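Local coordinates for neutral ceramidase (Pseudomonas aeruginosa, PDB 2ZWS), which hydrolyses the N-acyl linkage of ceramides to sphingosine and free fatty acid with the aid of zinc, and also runs the reverse synthesis, at residues A172-G177 and F412-G417; S183-V188 and F398-L403; R422-A427 and R434-N439; A426-A431 and D481-L486; A444-V449 and A473-L478. One frame throughout, in Å; residues are numbered along the deposited sequence.

Contact 1 of 5, residues A172-G177 and F412-G417. Unlike the reference sequence in segment 172-177: Ala172 (reference Val).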
# COMPACT_ATOMS: atom_id res chain seq x y z
N ALA A 172 -10.78 -13.61 -23.96
CA ALA A 172 -12.17 -13.14 -24.10
C ALA A 172 -12.62 -12.44 -22.83
O ALA A 172 -12.43 -12.96 -21.73
CB ALA A 172 -13.11 -14.30 -24.42
N GLY A 173 -13.20 -11.25 -22.99
CA GLY A 173 -13.59 -10.41 -21.85
C GLY A 173 -12.47 -9.49 -21.39
O GLY A 173 -12.68 -8.66 -20.52
N TYR A 174 -11.28 -9.65 -21.97
CA TYR A 174 -10.09 -8.84 -21.63
C TYR A 174 -9.34 -8.39 -22.89
O TYR A 174 -8.13 -8.20 -22.86
CB TYR A 174 -9.14 -9.63 -20.70
CG TYR A 174 -9.84 -10.18 -19.48
CD1 TYR A 174 -10.29 -11.50 -19.44
CD2 TYR A 174 -10.08 -9.37 -18.38
CE1 TYR A 174 -10.96 -12.00 -18.35
CE2 TYR A 174 -10.75 -9.86 -17.27
CZ TYR A 174 -11.18 -11.17 -17.25
OH TYR A 174 -11.84 -11.63 -16.13
N GLU A 175 -10.09 -8.20 -23.99
CA GLU A 175 -9.53 -7.86 -25.29
C GLU A 175 -8.89 -6.48 -25.35
O GLU A 175 -8.05 -6.20 -26.22
CB GLU A 175 -10.60 -8.00 -26.39
CG GLU A 175 -11.28 -9.38 -26.44
CD GLU A 175 -12.57 -9.45 -25.63
OE1 GLU A 175 -13.46 -10.28 -25.98
OE2 GLU A 175 -12.72 -8.68 -24.64
N ASP A 176 -9.30 -5.60 -24.41
CA ASP A 176 -8.70 -4.25 -24.25
C ASP A 176 -7.46 -4.25 -23.34
O ASP A 176 -6.82 -3.22 -23.16
CB ASP A 176 -9.75 -3.21 -23.78
CG ASP A 176 -10.37 -3.56 -22.43
OD1 ASP A 176 -11.18 -2.73 -21.92
OD2 ASP A 176 -10.08 -4.63 -21.87
N GLY A 177 -7.12 -5.43 -22.80
CA GLY A 177 -5.98 -5.58 -21.88
C GLY A 177 -6.25 -5.17 -20.43
O GLY A 177 -5.35 -5.26 -19.60
N PHE A 412 0.46 -9.68 -9.98
CA PHE A 412 0.03 -10.59 -11.04
C PHE A 412 -0.54 -9.80 -12.21
O PHE A 412 -1.32 -8.90 -12.02
CB PHE A 412 -1.01 -11.55 -10.50
CG PHE A 412 -0.44 -12.58 -9.56
CD1 PHE A 412 0.05 -12.21 -8.29
CD2 PHE A 412 -0.41 -13.92 -9.92
CE1 PHE A 412 0.60 -13.16 -7.44
CE2 PHE A 412 0.11 -14.87 -9.05
CZ PHE A 412 0.63 -14.48 -7.80
N THR A 413 -0.18 -10.17 -13.42
CA THR A 413 -0.81 -9.54 -14.57
C THR A 413 -2.26 -9.98 -14.64
O THR A 413 -2.66 -10.93 -13.97
CB THR A 413 -0.18 -10.00 -15.87
OG1 THR A 413 -0.28 -11.43 -15.95
CG2 THR A 413 1.27 -9.55 -15.94
N VAL A 414 -3.04 -9.28 -15.46
CA VAL A 414 -4.48 -9.59 -15.58
C VAL A 414 -4.70 -11.10 -15.78
O VAL A 414 -5.41 -11.74 -15.01
CB VAL A 414 -5.15 -8.77 -16.72
CG1 VAL A 414 -6.60 -9.26 -17.01
CG2 VAL A 414 -5.13 -7.27 -16.39
N MET A 415 -4.09 -11.69 -16.82
CA MET A 415 -4.37 -13.09 -17.12
C MET A 415 -3.74 -14.03 -16.10
O MET A 415 -4.28 -15.14 -15.85
CB MET A 415 -3.93 -13.47 -18.55
CG MET A 415 -4.75 -12.81 -19.67
SD MET A 415 -6.54 -12.70 -19.34
CE MET A 415 -7.06 -14.42 -19.11
N ALA A 416 -2.64 -13.62 -15.48
CA ALA A 416 -2.04 -14.50 -14.45
C ALA A 416 -3.02 -14.64 -13.27
O ALA A 416 -3.23 -15.74 -12.75
CB ALA A 416 -0.67 -13.99 -14.01
N GLY A 417 -3.65 -13.53 -12.91
CA GLY A 417 -4.63 -13.54 -11.82
C GLY A 417 -5.94 -14.17 -12.22
O GLY A 417 -6.53 -14.99 -11.48
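Tyr174 carries its ring anti to its own carbonyl carbon (chi1 -53°), which sends it from the loop toward the first turn of helix 414-428. Met415 starts in the same sense, CG beside its backbone N, and its chain then bends at chi2 and chi3. The bends bring the sulfur back to the tyrosine. Met415 SD lies 4.6 Å from the centroid of the Tyr174 ring, 37° off the ring normal. This is an oblique Met-aromatic contact, closest at CD1 of Tyr174, 3.9 Å from Met415 SD. The other delta carbon is taken by the neighbouring residue: Tyr174 CD2 touches Val414 CG1 at 3.7 Å, again obliquely. The second branch of Val414 turns to the loop backbone, with CG2 3.8 Å from Gly177 O. That carbonyl also accepts a hydrogen bond from Asn159.

Two standard motifs shape the partners. Tyr174 to Gly177 is a type I beta turn, closed by Gly177 N to Tyr174 O at 2.9 Å. Gly177 ends the turn with a positive phi, a conformation that suits glycine. On the other side Thr413 is the N-cap of helix 414-428. Its OG1 accepts from Ala416 N at 3.3 Å, and its carbonyl O takes Gly417 N. Val414 N, at the start of the helix, is bonded to Asn248. The Val414 side chain is about 9 Å from that of the zinc ligand His204. Tyr174 extends its packing along the same helix to Val418 and Arg422. Its backbone O accepts from His165 NE2.

Contact 2 of 5, residues S183-V188 and F398-L403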
# COMPACT_ATOMS: atom_id res chain seq x y z
N SER A 183 -14.87 -5.28 -7.32
CA SER A 183 -15.70 -5.98 -6.34
C SER A 183 -15.73 -5.14 -5.08
O SER A 183 -14.74 -4.49 -4.72
CB SER A 183 -15.07 -7.35 -5.99
OG SER A 183 -14.92 -8.16 -7.16
N VAL A 184 -16.87 -5.14 -4.39
CA VAL A 184 -16.99 -4.40 -3.12
C VAL A 184 -17.61 -5.29 -2.06
O VAL A 184 -18.68 -5.87 -2.29
CB VAL A 184 -17.81 -3.08 -3.28
CG1 VAL A 184 -17.90 -2.31 -1.92
CG2 VAL A 184 -17.23 -2.19 -4.37
N LEU A 185 -16.92 -5.39 -0.92
CA LEU A 185 -17.50 -5.96 0.31
C LEU A 185 -17.93 -4.80 1.21
O LEU A 185 -17.10 -4.00 1.66
CB LEU A 185 -16.49 -6.86 1.04
CG LEU A 185 -16.98 -7.58 2.32
CD1 LEU A 185 -18.15 -8.51 2.06
CD2 LEU A 185 -15.86 -8.39 2.93
N SER A 186 -19.25 -4.70 1.45
CA SER A 186 -19.73 -3.63 2.29
C SER A 186 -20.15 -4.15 3.64
O SER A 186 -20.61 -5.29 3.79
CB SER A 186 -20.86 -2.86 1.61
OG SER A 186 -21.86 -3.74 1.13
N PHE A 187 -19.93 -3.28 4.63
CA PHE A 187 -20.19 -3.59 6.02
C PHE A 187 -21.35 -2.73 6.50
O PHE A 187 -21.21 -1.50 6.63
CB PHE A 187 -18.94 -3.33 6.85
CG PHE A 187 -17.78 -4.19 6.48
CD1 PHE A 187 -17.00 -3.90 5.35
CD2 PHE A 187 -17.49 -5.34 7.21
CE1 PHE A 187 -15.92 -4.72 4.98
CE2 PHE A 187 -16.39 -6.15 6.87
CZ PHE A 187 -15.62 -5.85 5.74
N VAL A 188 -22.47 -3.39 6.77
CA VAL A 188 -23.73 -2.67 7.06
C VAL A 188 -24.07 -2.90 8.53
O VAL A 188 -24.12 -4.05 8.99
CB VAL A 188 -24.87 -3.13 6.11
CG1 VAL A 188 -26.24 -2.55 6.52
CG2 VAL A 188 -24.54 -2.77 4.64
N PHE A 398 -9.02 -16.73 2.50
CA PHE A 398 -10.11 -16.61 3.47
C PHE A 398 -11.39 -17.05 2.76
O PHE A 398 -11.58 -16.74 1.59
CB PHE A 398 -10.35 -15.15 3.88
CG PHE A 398 -9.34 -14.59 4.85
CD1 PHE A 398 -8.34 -15.38 5.42
CD2 PHE A 398 -9.43 -13.25 5.21
CE1 PHE A 398 -7.42 -14.83 6.31
CE2 PHE A 398 -8.53 -12.70 6.12
CZ PHE A 398 -7.53 -13.49 6.68
N ARG A 399 -12.25 -17.75 3.48
CA ARG A 399 -13.62 -17.95 3.02
C ARG A 399 -14.50 -17.03 3.88
O ARG A 399 -14.43 -17.06 5.12
CB ARG A 399 -14.08 -19.40 3.19
CG ARG A 399 -15.60 -19.49 2.96
CD ARG A 399 -16.14 -20.89 3.02
NE ARG A 399 -17.54 -20.86 2.59
CZ ARG A 399 -18.20 -21.89 2.05
NH1 ARG A 399 -17.60 -23.07 1.92
NH2 ARG A 399 -19.46 -21.73 1.67
N ILE A 400 -15.32 -16.20 3.21
CA ILE A 400 -16.24 -15.32 3.89
C ILE A 400 -17.62 -15.60 3.28
O ILE A 400 -17.96 -15.07 2.23
CB ILE A 400 -15.83 -13.81 3.73
CG1 ILE A 400 -14.38 -13.56 4.18
CG2 ILE A 400 -16.78 -12.93 4.51
CD1 ILE A 400 -13.83 -12.20 3.73
N GLY A 401 -18.39 -16.52 3.90
CA GLY A 401 -19.63 -16.98 3.27
C GLY A 401 -19.39 -17.56 1.88
O GLY A 401 -18.52 -18.44 1.70
N GLN A 402 -20.13 -17.09 0.87
CA GLN A 402 -19.92 -17.60 -0.50
C GLN A 402 -18.75 -16.93 -1.23
O GLN A 402 -18.56 -17.15 -2.44
CB GLN A 402 -21.21 -17.44 -1.34
CG GLN A 402 -21.55 -15.98 -1.71
CD GLN A 402 -22.53 -15.27 -0.76
OE1 GLN A 402 -23.35 -14.46 -1.22
NE2 GLN A 402 -22.42 -15.52 0.53
N LEU A 403 -18.00 -16.11 -0.51
CA LEU A 403 -16.81 -15.44 -1.07
C LEU A 403 -15.54 -16.14 -0.67
O LEU A 403 -15.42 -16.62 0.45
CB LEU A 403 -16.67 -14.02 -0.52
CG LEU A 403 -17.88 -13.13 -0.58
CD1 LEU A 403 -17.49 -11.74 -0.05
CD2 LEU A 403 -18.42 -13.04 -2.00
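Leu185, on strand 181-189, meets Ile400 and Leu403, the two ends of a beta hairpin turn. The hairpin joins strands 392-400 and 403-407 of the four-stranded mixed sheet. Strand 181-189 belongs to the nine-stranded mixed sheet, so the contact joins two sheets.

The contact across is apolar and buried. Leu185 places CG anti to its backbone N (chi1 -177°), and its two methyl branches then divide between the partners. In the modelled conformer of Leu403, Leu185 CD1 touches Leu403 CD1 at 3.9 Å, the side chains passing at a slant. Leu185 CD2 lies farther from its partner, 4.4 Å from Ile400 CD1. Val291 of strand 289-291 touches Leu185, Ile400 and Leu403, so it fills in the same cluster. Leu146 packs on Ile400, and Tyr148 on Leu403.

Polar bonds brace the hairpin itself. Ile400 to Leu403 is a type II' turn with Gly401 at its second position, where phi is positive. Ile400 N gives to Leu403 O at 2.8 Å, and Leu403 N to Ile400 O at 2.9 Å. Arg399 reaches over from the strand end, and outside the hairpin its NH1 is bonded to Ala431 O. Arg399 NE donates to Gly401 O at 2.8 Å, with an N-H...O angle of 139° and the donor tilted 26° from the carbonyl plane.

Contact 3 of 5, residues R422-A427 and R434-N439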
# COMPACT_ATOMS: atom_id res chain seq x y z
N ARG A 422 -10.20 -18.36 -11.99
CA ARG A 422 -11.00 -19.37 -12.69
C ARG A 422 -10.79 -20.76 -12.11
O ARG A 422 -11.73 -21.53 -11.92
CB ARG A 422 -10.64 -19.41 -14.18
CG ARG A 422 -11.17 -18.25 -14.98
CD ARG A 422 -10.60 -18.26 -16.39
NE ARG A 422 -11.17 -17.15 -17.14
CZ ARG A 422 -10.69 -16.66 -18.27
NH1 ARG A 422 -9.59 -17.17 -18.82
NH2 ARG A 422 -11.32 -15.64 -18.84
N ALA A 423 -9.51 -21.09 -11.89
CA ALA A 423 -9.15 -22.43 -11.42
C ALA A 423 -9.68 -22.66 -10.00
O ALA A 423 -10.21 -23.73 -9.69
CB ALA A 423 -7.66 -22.61 -11.47
N VAL A 424 -9.55 -21.64 -9.15
CA VAL A 424 -10.06 -21.71 -7.79
C VAL A 424 -11.59 -21.75 -7.75
O VAL A 424 -12.17 -22.57 -7.01
CB VAL A 424 -9.50 -20.56 -6.93
CG1 VAL A 424 -10.28 -20.41 -5.59
CG2 VAL A 424 -8.00 -20.76 -6.70
N GLN A 425 -12.25 -20.92 -8.55
CA GLN A 425 -13.71 -20.98 -8.61
C GLN A 425 -14.19 -22.38 -9.06
O GLN A 425 -15.17 -22.90 -8.51
CB GLN A 425 -14.29 -19.87 -9.51
CG GLN A 425 -15.83 -19.91 -9.66
CD GLN A 425 -16.56 -19.73 -8.34
OE1 GLN A 425 -16.62 -18.63 -7.79
NE2 GLN A 425 -17.12 -20.81 -7.85
N ALA A 426 -13.51 -22.98 -10.03
CA ALA A 426 -13.89 -24.34 -10.47
C ALA A 426 -13.75 -25.34 -9.32
O ALA A 426 -14.63 -26.16 -9.10
CB ALA A 426 -13.09 -24.77 -11.72
N ALA A 427 -12.65 -25.26 -8.57
CA ALA A 427 -12.40 -26.16 -7.46
C ALA A 427 -13.34 -25.91 -6.28
O ALA A 427 -13.69 -26.84 -5.55
CB ALA A 427 -10.94 -26.07 -7.00
N ARG A 434 -19.18 -18.70 -4.66
CA ARG A 434 -19.73 -18.08 -5.87
C ARG A 434 -18.91 -16.91 -6.41
O ARG A 434 -19.11 -16.48 -7.53
CB ARG A 434 -21.18 -17.63 -5.61
CG ARG A 434 -22.14 -18.77 -5.17
CD ARG A 434 -22.34 -19.79 -6.32
NE ARG A 434 -23.10 -20.99 -5.93
CZ ARG A 434 -22.56 -22.19 -5.68
NH1 ARG A 434 -21.25 -22.41 -5.76
NH2 ARG A 434 -23.36 -23.21 -5.35
N HIS A 435 -18.00 -16.39 -5.59
CA HIS A 435 -17.16 -15.28 -6.02
C HIS A 435 -15.77 -15.47 -5.46
O HIS A 435 -15.61 -15.80 -4.28
CB HIS A 435 -17.73 -13.94 -5.54
CG HIS A 435 -19.13 -13.69 -5.99
ND1 HIS A 435 -19.45 -13.36 -7.30
CD2 HIS A 435 -20.30 -13.72 -5.32
CE1 HIS A 435 -20.76 -13.20 -7.41
NE2 HIS A 435 -21.30 -13.42 -6.22
N VAL A 436 -14.77 -15.32 -6.31
CA VAL A 436 -13.37 -15.43 -5.88
C VAL A 436 -12.70 -14.10 -6.15
O VAL A 436 -12.72 -13.62 -7.27
CB VAL A 436 -12.65 -16.57 -6.63
CG1 VAL A 436 -11.18 -16.63 -6.26
CG2 VAL A 436 -13.34 -17.91 -6.35
N VAL A 437 -12.17 -13.48 -5.10
CA VAL A 437 -11.49 -12.20 -5.24
C VAL A 437 -9.98 -12.43 -5.08
O VAL A 437 -9.55 -13.04 -4.10
CB VAL A 437 -11.95 -11.20 -4.17
CG1 VAL A 437 -11.13 -9.92 -4.28
CG2 VAL A 437 -13.42 -10.87 -4.35
N PHE A 438 -9.20 -11.97 -6.05
CA PHE A 438 -7.77 -12.18 -6.03
C PHE A 438 -7.09 -10.91 -5.53
O PHE A 438 -7.13 -9.92 -6.22
CB PHE A 438 -7.30 -12.52 -7.44
CG PHE A 438 -5.85 -12.87 -7.53
CD1 PHE A 438 -5.43 -14.19 -7.49
CD2 PHE A 438 -4.89 -11.87 -7.64
CE1 PHE A 438 -4.07 -14.52 -7.56
CE2 PHE A 438 -3.52 -12.19 -7.72
CZ PHE A 438 -3.12 -13.52 -7.67
N ASN A 439 -6.52 -10.93 -4.33
CA ASN A 439 -5.83 -9.75 -3.81
C ASN A 439 -4.32 -9.95 -3.88
O ASN A 439 -3.77 -10.67 -3.06
CB ASN A 439 -6.30 -9.52 -2.35
CG ASN A 439 -5.97 -8.12 -1.82
OD1 ASN A 439 -4.94 -7.50 -2.18
ND2 ASN A 439 -6.82 -7.63 -0.94
O HOH W 1 -15.53 -16.32 -9.05
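Val424 and Gln425 of the helix meet Val436 of the strand. Val424 CG1 lies 3.9 Å from Val436 CG1, and the two side chains are set at an angle. The other branch of Val436 points to the glutamine: CG2 is 3.8 Å from Gln425 CB. Gln425 starts with CG anti to its backbone N (chi1 178°), then bends at chi2 (61°). This lays its amide against the strand entry, where OE1 is 3.2 Å from Arg434 C.

Water 1 joins the two segments. It donates to Gln425 OE1 at 2.8 Å and accepts from Val436 N at 3.0 Å. The other end of the amide is held too, since Gln425 NE2 donates to Ile433 O. Both ends of the amide thus have partners, which fixes its rotation.

Farther out, Arg434 NH1 forms a salt bridge with Glu429. His435 turns away from the helix; its NE2 is hydrogen-bonded to Glu289 and its ring stacks on Tyr148. Val424 also packs against Phe479 and Ala483 of helix 471-488. Helix 422-427 and strand 435-439 run at 148° to each other, nearer antiparallel than parallel, with axes 8.4 Å apart at closest. Strand 435-439 is parallel to strand 403-407, and helix 414-428 connects them: a beta-alpha-beta crossover, with its helix packed on the sheet.

Contact 4 of 5, residues A426-A431 and D481-L486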
# COMPACT_ATOMS: atom_id res chain seq x y z
N ALA A 426 -13.51 -22.98 -10.03
CA ALA A 426 -13.89 -24.34 -10.47
C ALA A 426 -13.75 -25.34 -9.32
O ALA A 426 -14.63 -26.16 -9.10
CB ALA A 426 -13.09 -24.77 -11.72
N ALA A 427 -12.65 -25.26 -8.57
CA ALA A 427 -12.40 -26.16 -7.46
C ALA A 427 -13.34 -25.91 -6.28
O ALA A 427 -13.69 -26.84 -5.55
CB ALA A 427 -10.94 -26.07 -7.00
N SER A 428 -13.76 -24.66 -6.10
CA SER A 428 -14.58 -24.28 -4.94
C SER A 428 -16.10 -24.27 -5.11
O SER A 428 -16.84 -24.11 -4.13
CB SER A 428 -14.12 -22.92 -4.42
OG SER A 428 -12.77 -22.99 -4.03
N GLU A 429 -16.57 -24.43 -6.35
CA GLU A 429 -18.00 -24.37 -6.65
C GLU A 429 -18.80 -25.32 -5.75
O GLU A 429 -19.84 -24.94 -5.18
CB GLU A 429 -18.21 -24.77 -8.10
CG GLU A 429 -19.12 -23.86 -8.90
CD GLU A 429 -20.59 -23.99 -8.55
OE1 GLU A 429 -21.03 -25.10 -8.14
OE2 GLU A 429 -21.32 -22.98 -8.70
N ALA A 430 -18.32 -26.55 -5.62
CA ALA A 430 -18.99 -27.56 -4.80
C ALA A 430 -19.05 -27.21 -3.32
O ALA A 430 -19.90 -27.75 -2.58
CB ALA A 430 -18.34 -28.93 -4.98
N ALA A 431 -18.16 -26.33 -2.87
CA ALA A 431 -18.17 -25.85 -1.47
C ALA A 431 -19.15 -24.69 -1.22
O ALA A 431 -19.30 -24.23 -0.08
CB ALA A 431 -16.77 -25.45 -1.03
N ASP A 481 -4.67 -26.20 -4.84
CA ASP A 481 -4.51 -27.20 -3.78
C ASP A 481 -5.09 -26.68 -2.45
O ASP A 481 -5.75 -27.43 -1.71
CB ASP A 481 -3.03 -27.63 -3.64
CG ASP A 481 -2.56 -28.52 -4.81
OD1 ASP A 481 -3.40 -28.90 -5.67
OD2 ASP A 481 -1.35 -28.84 -4.87
N MET A 482 -4.90 -25.39 -2.17
CA MET A 482 -5.44 -24.79 -0.94
C MET A 482 -6.96 -24.77 -0.99
O MET A 482 -7.62 -25.07 -0.01
CB MET A 482 -4.88 -23.38 -0.75
CG MET A 482 -5.40 -22.74 0.55
SD MET A 482 -4.40 -21.29 0.97
CE MET A 482 -2.91 -22.09 1.60
N ALA A 483 -7.53 -24.44 -2.16
CA ALA A 483 -8.99 -24.39 -2.34
C ALA A 483 -9.58 -25.79 -2.11
O ALA A 483 -10.65 -25.94 -1.50
CB ALA A 483 -9.34 -23.89 -3.75
N VAL A 484 -8.92 -26.81 -2.65
CA VAL A 484 -9.37 -28.19 -2.46
C VAL A 484 -9.31 -28.58 -0.99
O VAL A 484 -10.27 -29.15 -0.46
CB VAL A 484 -8.54 -29.16 -3.31
CG1 VAL A 484 -8.79 -30.66 -2.89
CG2 VAL A 484 -8.86 -28.96 -4.80
N ALA A 485 -8.22 -28.23 -0.30
CA ALA A 485 -8.16 -28.46 1.16
C ALA A 485 -9.34 -27.81 1.92
O ALA A 485 -9.94 -28.44 2.79
CB ALA A 485 -6.82 -28.00 1.72
N LEU A 486 -9.64 -26.54 1.62
CA LEU A 486 -10.82 -25.87 2.20
C LEU A 486 -12.09 -26.65 1.91
O LEU A 486 -12.89 -26.90 2.81
CB LEU A 486 -10.96 -24.46 1.63
CG LEU A 486 -10.28 -23.38 2.44
CD1 LEU A 486 -10.03 -22.15 1.57
CD2 LEU A 486 -11.08 -23.03 3.68
O HOH W 2 -12.73 -24.15 -1.58
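Two neighbouring helices, 414-428 and 471-488, come together here through small side chains. Ala427 CB lies 4.2 Å from Ala483 CB, and at the same distance from CG2 of Val484. Beside them, Ser428 OG is 3.6 Å from Ala483 CB. With alanine and serine at the interface the backbones come near: Ala427 CA and Val484 CA are 6.2 Å apart.

The serine also supplies the polar link. Its OG stands anti to the carbonyl carbon and beside the backbone N (chi1 -61°). There it can bond to Val424 O one turn back, and it is also hydrogen-bonded to Glu404 OE1. Water 2 is a third partner. It donates to Ser428 OG at 2.7 Å and to Ala483 O at 2.7 Å, joining the helices where the methyl groups leave off. The OG is thus bonded to its own helix, to strand 403-407 and to the water.

A second polar tie lies nearby, as Ala427 O accepts from Arg487 NH1. Ala483 and Leu486 also pack on Met397 of strand 392-400, so helix 471-488 rests on the sheet next to its partner. The pair is a helix-helix packing on one four-stranded sheet, a layered alpha/beta architecture, away from the zinc and magnesium sites.

Contact 5 of 5, residues A444-V449 and A473-L478. With ZN (zinc ion), chain B; FMT (formic acid), chain D.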
# COMPACT_ATOMS: atom_id res chain seq x y z
N ALA A 444 3.64 -10.73 1.52
CA ALA A 444 5.06 -10.59 1.17
C ALA A 444 5.11 -9.94 -0.19
O ALA A 444 4.06 -9.65 -0.78
CB ALA A 444 5.77 -11.94 1.16
N TYR A 445 6.32 -9.71 -0.70
CA TYR A 445 6.44 -9.18 -2.05
C TYR A 445 7.54 -9.89 -2.79
O TYR A 445 8.69 -9.88 -2.37
CB TYR A 445 6.73 -7.68 -1.99
CG TYR A 445 6.81 -7.08 -3.36
CD1 TYR A 445 5.66 -6.75 -4.09
CD2 TYR A 445 8.05 -6.87 -3.95
CE1 TYR A 445 5.76 -6.22 -5.39
CE2 TYR A 445 8.16 -6.31 -5.21
CZ TYR A 445 7.02 -6.00 -5.94
OH TYR A 445 7.13 -5.47 -7.20
N ALA A 446 7.17 -10.52 -3.91
CA ALA A 446 8.14 -11.29 -4.70
C ALA A 446 7.99 -10.89 -6.18
O ALA A 446 7.91 -11.75 -7.07
CB ALA A 446 7.91 -12.78 -4.48
N SER A 447 8.00 -9.58 -6.42
CA SER A 447 8.02 -9.01 -7.76
C SER A 447 6.81 -9.41 -8.61
O SER A 447 5.72 -9.37 -8.14
CB SER A 447 9.39 -9.31 -8.41
OG SER A 447 10.41 -8.64 -7.67
N TYR A 448 7.02 -9.80 -9.87
CA TYR A 448 5.90 -9.92 -10.83
C TYR A 448 5.55 -11.36 -11.21
O TYR A 448 6.39 -12.26 -11.11
CB TYR A 448 6.17 -9.06 -12.10
CG TYR A 448 6.04 -7.57 -11.85
CD1 TYR A 448 7.06 -6.84 -11.24
CD2 TYR A 448 4.90 -6.88 -12.24
CE1 TYR A 448 6.92 -5.44 -10.98
CE2 TYR A 448 4.75 -5.51 -12.04
CZ TYR A 448 5.75 -4.77 -11.39
OH TYR A 448 5.55 -3.40 -11.17
N VAL A 449 4.31 -11.56 -11.62
CA VAL A 449 3.89 -12.85 -12.15
C VAL A 449 3.13 -12.67 -13.45
O VAL A 449 2.09 -12.04 -13.52
CB VAL A 449 3.04 -13.66 -11.15
CG1 VAL A 449 2.68 -15.02 -11.73
CG2 VAL A 449 3.77 -13.81 -9.79
N ALA A 473 2.17 -20.90 -13.13
CA ALA A 473 1.66 -22.28 -12.99
C ALA A 473 1.82 -22.74 -11.53
O ALA A 473 0.89 -23.36 -10.97
CB ALA A 473 2.42 -23.21 -13.94
N ALA A 474 2.95 -22.40 -10.92
CA ALA A 474 3.21 -22.74 -9.50
C ALA A 474 2.16 -22.10 -8.61
O ALA A 474 1.59 -22.78 -7.73
CB ALA A 474 4.60 -22.27 -9.06
N TYR A 475 1.93 -20.80 -8.80
CA TYR A 475 0.90 -20.13 -7.97
C TYR A 475 -0.48 -20.74 -8.20
O TYR A 475 -1.25 -20.90 -7.27
CB TYR A 475 0.87 -18.65 -8.25
CG TYR A 475 1.93 -17.85 -7.53
CD1 TYR A 475 1.82 -17.60 -6.15
CD2 TYR A 475 3.01 -17.31 -8.22
CE1 TYR A 475 2.78 -16.84 -5.49
CE2 TYR A 475 3.96 -16.53 -7.58
CZ TYR A 475 3.84 -16.30 -6.20
OH TYR A 475 4.75 -15.52 -5.53
N GLN A 476 -0.79 -21.10 -9.45
CA GLN A 476 -2.10 -21.67 -9.71
C GLN A 476 -2.25 -23.01 -8.98
O GLN A 476 -3.28 -23.25 -8.33
CB GLN A 476 -2.33 -21.84 -11.22
CG GLN A 476 -3.76 -22.15 -11.59
CD GLN A 476 -4.06 -21.82 -13.04
OE1 GLN A 476 -3.71 -20.74 -13.53
NE2 GLN A 476 -4.73 -22.75 -13.72
N GLN A 477 -1.22 -23.84 -9.05
CA GLN A 477 -1.23 -25.12 -8.33
C GLN A 477 -1.41 -24.92 -6.83
O GLN A 477 -2.20 -25.61 -6.20
CB GLN A 477 0.09 -25.83 -8.55
CG GLN A 477 0.25 -27.10 -7.74
CD GLN A 477 1.52 -27.81 -8.10
OE1 GLN A 477 2.48 -27.84 -7.32
NE2 GLN A 477 1.56 -28.33 -9.31
N LEU A 478 -0.65 -23.97 -6.27
CA LEU A 478 -0.68 -23.71 -4.83
C LEU A 478 -2.07 -23.27 -4.37
O LEU A 478 -2.59 -23.75 -3.34
CB LEU A 478 0.37 -22.68 -4.46
CG LEU A 478 1.82 -23.16 -4.62
CD1 LEU A 478 2.79 -22.00 -4.44
CD2 LEU A 478 2.17 -24.30 -3.70
ZN ZN B . 4.18 -2.58 -9.70
C FMT D . 9.73 -9.32 0.72
O1 FMT D . 8.59 -9.73 1.03
O2 FMT D . 10.53 -8.80 1.54
O HOH W 3 6.49 -14.18 -7.21
O HOH W 4 5.67 -1.09 -9.50
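Tyr475 OH and Ala446 O are both gripped by water 3. The water donates to Ala446 O at 2.8 Å and lies 2.8 Å from Tyr475 OH, in the plane of the tyrosine ring at its edge. It ties segment 444-449 to helix 471-488.

The direct packing is mainly by Val449. Its CG2 meets Tyr475 CE2 at 3.5 Å, the valine and the ring lying oblique to each other. Ala446 CB stands beside the hydroxyl, 4.3 Å from Tyr475 OH. Tyr475 CG is anti to the carbonyl carbon (chi1 -81°), which carries the ring from the helix to segment 444-449. Phe412 meets the ring edge-to-face, and Leu393 and Ile395 pack on it.

Other residues of 444-449 serve the active site. Tyr445 N donates to formic acid O1 at 2.9 Å; this molecule probably comes from the crystallisation liquor, and it is also bonded to Gln68 and Ser106, both inferred substrate-binding residues like Tyr445. Tyr445 OH is hydrogen-bonded to Glu411, which is itself a zinc ligand. Tyr448 OH binds the zinc at 2.2 Å, and water 4 binds it at 2.1 Å. His97, His204 and Glu411 complete the protein ligands, so segment 444-449 contributes to the zinc-dependent active site of neutral ceramidase.

Contact 1 opens first along the chain; both segments of contact 2 lie between its own. Contacts 3, 4 and 5 follow, and contact 5 falls between the segments of contact 4. Helix 414-428 serves contacts 1, 3 and 4, and helix 471-488 serves contacts 4 and 5. Contacts 2 and 3 reach the same four-stranded sheet, their centres 13 Å apart. Contacts 3 and 4 are the nearest pair, centres 9 Å apart, and share Ala426 and Ala427. Contact 5 touches contact 1, where Thr413 N meets Val449 O at 2.9 Å. Helix 414-428 thus runs from the surroundings of the zinc to helix packing distant from it.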